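Local coordinates for uncharacterized protein (Pyrococcus horikoshii, PDB 1ZJJ) that is uncharacterised but probably acts as a magnesium-dependent phosphatase of the haloacid dehalogenase superfamily, resembling 4-nitrophenylphosphatases, at residues L75-H80 and L101-V106. Sequence-based numbering, arbitrary orientation.
Sequences LYMSKH and LGWGIV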
loop_
_atom_site.group_PDB
_atom_site.type_symbol
_atom_site.label_atom_id
_atom_site.label_comp_id
_atom_site.label_asym_id
_atom_site.label_seq_id
_atom_site.Cartn_x
_atom_site.Cartn_y
_atom_site.Cartn_z
ATOM N N LEU B 75 -5.492 24.316 -2.701
ATOM C CA LEU B 75 -4.834 25.412 -3.411
ATOM C C LEU B 75 -4.130 24.930 -4.681
ATOM O O LEU B 75 -4.140 25.616 -5.709
ATOM C CB LEU B 75 -3.834 26.122 -2.487
ATOM C CG LEU B 75 -4.439 26.796 -1.245
ATOM C CD1 LEU B 75 -3.340 27.405 -0.396
ATOM C CD2 LEU B 75 -5.432 27.870 -1.670
ATOM N N TYR B 76 -3.519 23.753 -4.613
ATOM C CA TYR B 76 -2.842 23.196 -5.778
ATOM C C TYR B 76 -3.868 22.896 -6.879
ATOM O O TYR B 76 -3.682 23.272 -8.038
ATOM C CB TYR B 76 -2.111 21.902 -5.408
ATOM C CG TYR B 76 -1.543 21.198 -6.614
ATOM C CD1 TYR B 76 -0.366 21.644 -7.219
ATOM C CD2 TYR B 76 -2.229 20.138 -7.208
ATOM C CE1 TYR B 76 0.105 21.056 -8.392
ATOM C CE2 TYR B 76 -1.769 19.545 -8.376
ATOM C CZ TYR B 76 -0.605 20.010 -8.963
ATOM O OH TYR B 76 -0.166 19.431 -10.131
ATOM N N MET B 77 -4.945 22.208 -6.503
ATOM C CA MET B 77 -5.999 21.846 -7.446
ATOM C C MET B 77 -6.604 23.083 -8.107
ATOM O O MET B 77 -6.774 23.127 -9.322
ATOM C CB MET B 77 -7.089 21.043 -6.724
ATOM C CG MET B 77 -6.585 19.708 -6.193
ATOM S SD MET B 77 -7.754 18.846 -5.130
ATOM C CE MET B 77 -8.804 18.089 -6.372
ATOM N N SER B 78 -6.916 24.089 -7.299
ATOM C CA SER B 78 -7.500 25.319 -7.804
ATOM C C SER B 78 -6.600 26.016 -8.828
ATOM O O SER B 78 -7.067 26.496 -9.865
ATOM C CB SER B 78 -7.779 26.267 -6.639
ATOM O OG SER B 78 -8.579 27.357 -7.052
ATOM N N LYS B 79 -5.306 26.055 -8.534
ATOM C CA LYS B 79 -4.340 26.717 -9.399
ATOM C C LYS B 79 -3.866 25.950 -10.628
ATOM O O LYS B 79 -3.633 26.556 -11.673
ATOM C CB LYS B 79 -3.110 27.113 -8.576
ATOM C CG LYS B 79 -2.086 27.929 -9.336
ATOM C CD LYS B 79 -0.936 28.344 -8.430
ATOM C CE LYS B 79 -0.120 29.443 -9.084
ATOM N NZ LYS B 79 1.119 29.768 -8.324
ATOM N N HIS B 80 -3.747 24.631 -10.519
ATOM C CA HIS B 80 -3.209 23.835 -11.616
ATOM C C HIS B 80 -4.071 22.770 -12.290
ATOM O O HIS B 80 -3.603 22.115 -13.214
ATOM C CB HIS B 80 -1.909 23.171 -11.143
ATOM C CG HIS B 80 -0.881 24.137 -10.652
ATOM N ND1 HIS B 80 -0.254 25.044 -11.482
ATOM C CD2 HIS B 80 -0.375 24.354 -9.413
ATOM C CE1 HIS B 80 0.591 25.775 -10.777
ATOM N NE2 HIS B 80 0.535 25.377 -9.517
ATOM N N LEU B 101 -13.785 23.639 -2.495
ATOM C CA LEU B 101 -13.472 23.850 -3.905
ATOM C C LEU B 101 -14.777 24.044 -4.667
ATOM O O LEU B 101 -14.838 24.772 -5.662
ATOM C CB LEU B 101 -12.721 22.645 -4.481
ATOM C CG LEU B 101 -11.194 22.656 -4.410
ATOM C CD1 LEU B 101 -10.642 21.324 -4.908
ATOM C CD2 LEU B 101 -10.659 23.803 -5.248
ATOM N N GLY B 102 -15.826 23.384 -4.187
ATOM C CA GLY B 102 -17.122 23.496 -4.825
ATOM C C GLY B 102 -17.212 22.742 -6.135
ATOM O O GLY B 102 -18.141 22.952 -6.906
ATOM N N TRP B 103 -16.260 21.850 -6.388
ATOM C CA TRP B 103 -16.252 21.078 -7.626
ATOM C C TRP B 103 -17.237 19.917 -7.604
ATOM O O TRP B 103 -17.582 19.361 -8.651
ATOM C CB TRP B 103 -14.839 20.547 -7.903
ATOM C CG TRP B 103 -13.840 21.619 -8.260
ATOM C CD1 TRP B 103 -14.051 22.970 -8.289
ATOM C CD2 TRP B 103 -12.465 21.422 -8.625
ATOM N NE1 TRP B 103 -12.895 23.624 -8.648
ATOM C CE2 TRP B 103 -11.907 22.700 -8.858
ATOM C CE3 TRP B 103 -11.651 20.288 -8.773
ATOM C CZ2 TRP B 103 -10.571 22.874 -9.235
ATOM C CZ3 TRP B 103 -10.324 20.462 -9.147
ATOM C CH2 TRP B 103 -9.798 21.749 -9.374
ATOM N N GLY B 104 -17.696 19.556 -6.411
ATOM C CA GLY B 104 -18.623 18.451 -6.287
ATOM C C GLY B 104 -17.908 17.171 -5.900
ATOM O O GLY B 104 -16.949 16.751 -6.560
ATOM N N ILE B 105 -18.380 16.542 -4.829
ATOM C CA ILE B 105 -17.786 15.302 -4.341
ATOM C C ILE B 105 -18.666 14.089 -4.596
ATOM O O ILE B 105 -19.858 14.112 -4.311
ATOM C CB ILE B 105 -17.524 15.368 -2.821
ATOM C CG1 ILE B 105 -16.450 16.414 -2.522
ATOM C CG2 ILE B 105 -17.116 13.989 -2.294
ATOM C CD1 ILE B 105 -16.205 16.630 -1.042
ATOM N N VAL B 106 -18.075 13.036 -5.148
ATOM C CA VAL B 106 -18.803 11.796 -5.389
ATOM C C VAL B 106 -18.673 10.984 -4.101
ATOM O O VAL B 106 -17.563 10.614 -3.702
ATOM C CB VAL B 106 -18.187 10.987 -6.558
ATOM C CG1 VAL B 106 -18.913 9.647 -6.704
ATOM C CG2 VAL B 106 -18.285 11.781 -7.852
#
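Leu101 CD1 and CD2 reach two successive residues of helix 69-80. CD1 lies 3.8 Å from Met77 SD, the two side chains crossing at about a right angle, while CD2 meets Ser78 CB at 4.0 Å. A branched leucine suits a place between a buried thioether and an exposed serine, which, small and polar, fits a solvent-facing position and meets the leucine through its CB. Gly102 then leaves helical geometry with a positive phi of 74°, a conformation easy for glycine, and the chain turns back so that Trp103 also faces the helix. With CG anti to its own carbonyl carbon (chi1 -69°), the indole extends its six-membered ring to Met77, and Leu101 CD1 sits over one ring face, near the rim. The ring edge meets the helix backbone: CH2 is 3.3 Å from Met77 O, which lies near the ring plane, and 3.9 Å from Met77 CB. Met77, bent at chi3 (81°), brings CE within 4.0 Å of Trp103 CZ3, its flexible thioether filling the angle between leucine and indole. Were Trp103 an alanine, a gap would probably open beside Met77 CB and CE, and Leu101 CD1 would lose the ring face it lies over. Gly104 has backbone angles that would press a side chain against the preceding carbonyl oxygen; its backbone is hydrogen-bonded to that of Ile86, as is that of Val106. Ile86, on strand 86-89, also touches Met77, Leu101 and Trp103, joining helix and loop to a four-stranded parallel alpha/beta sheet, consistent with the cap domain of NagD/UmpH-like haloacid dehalogenase superfamily members.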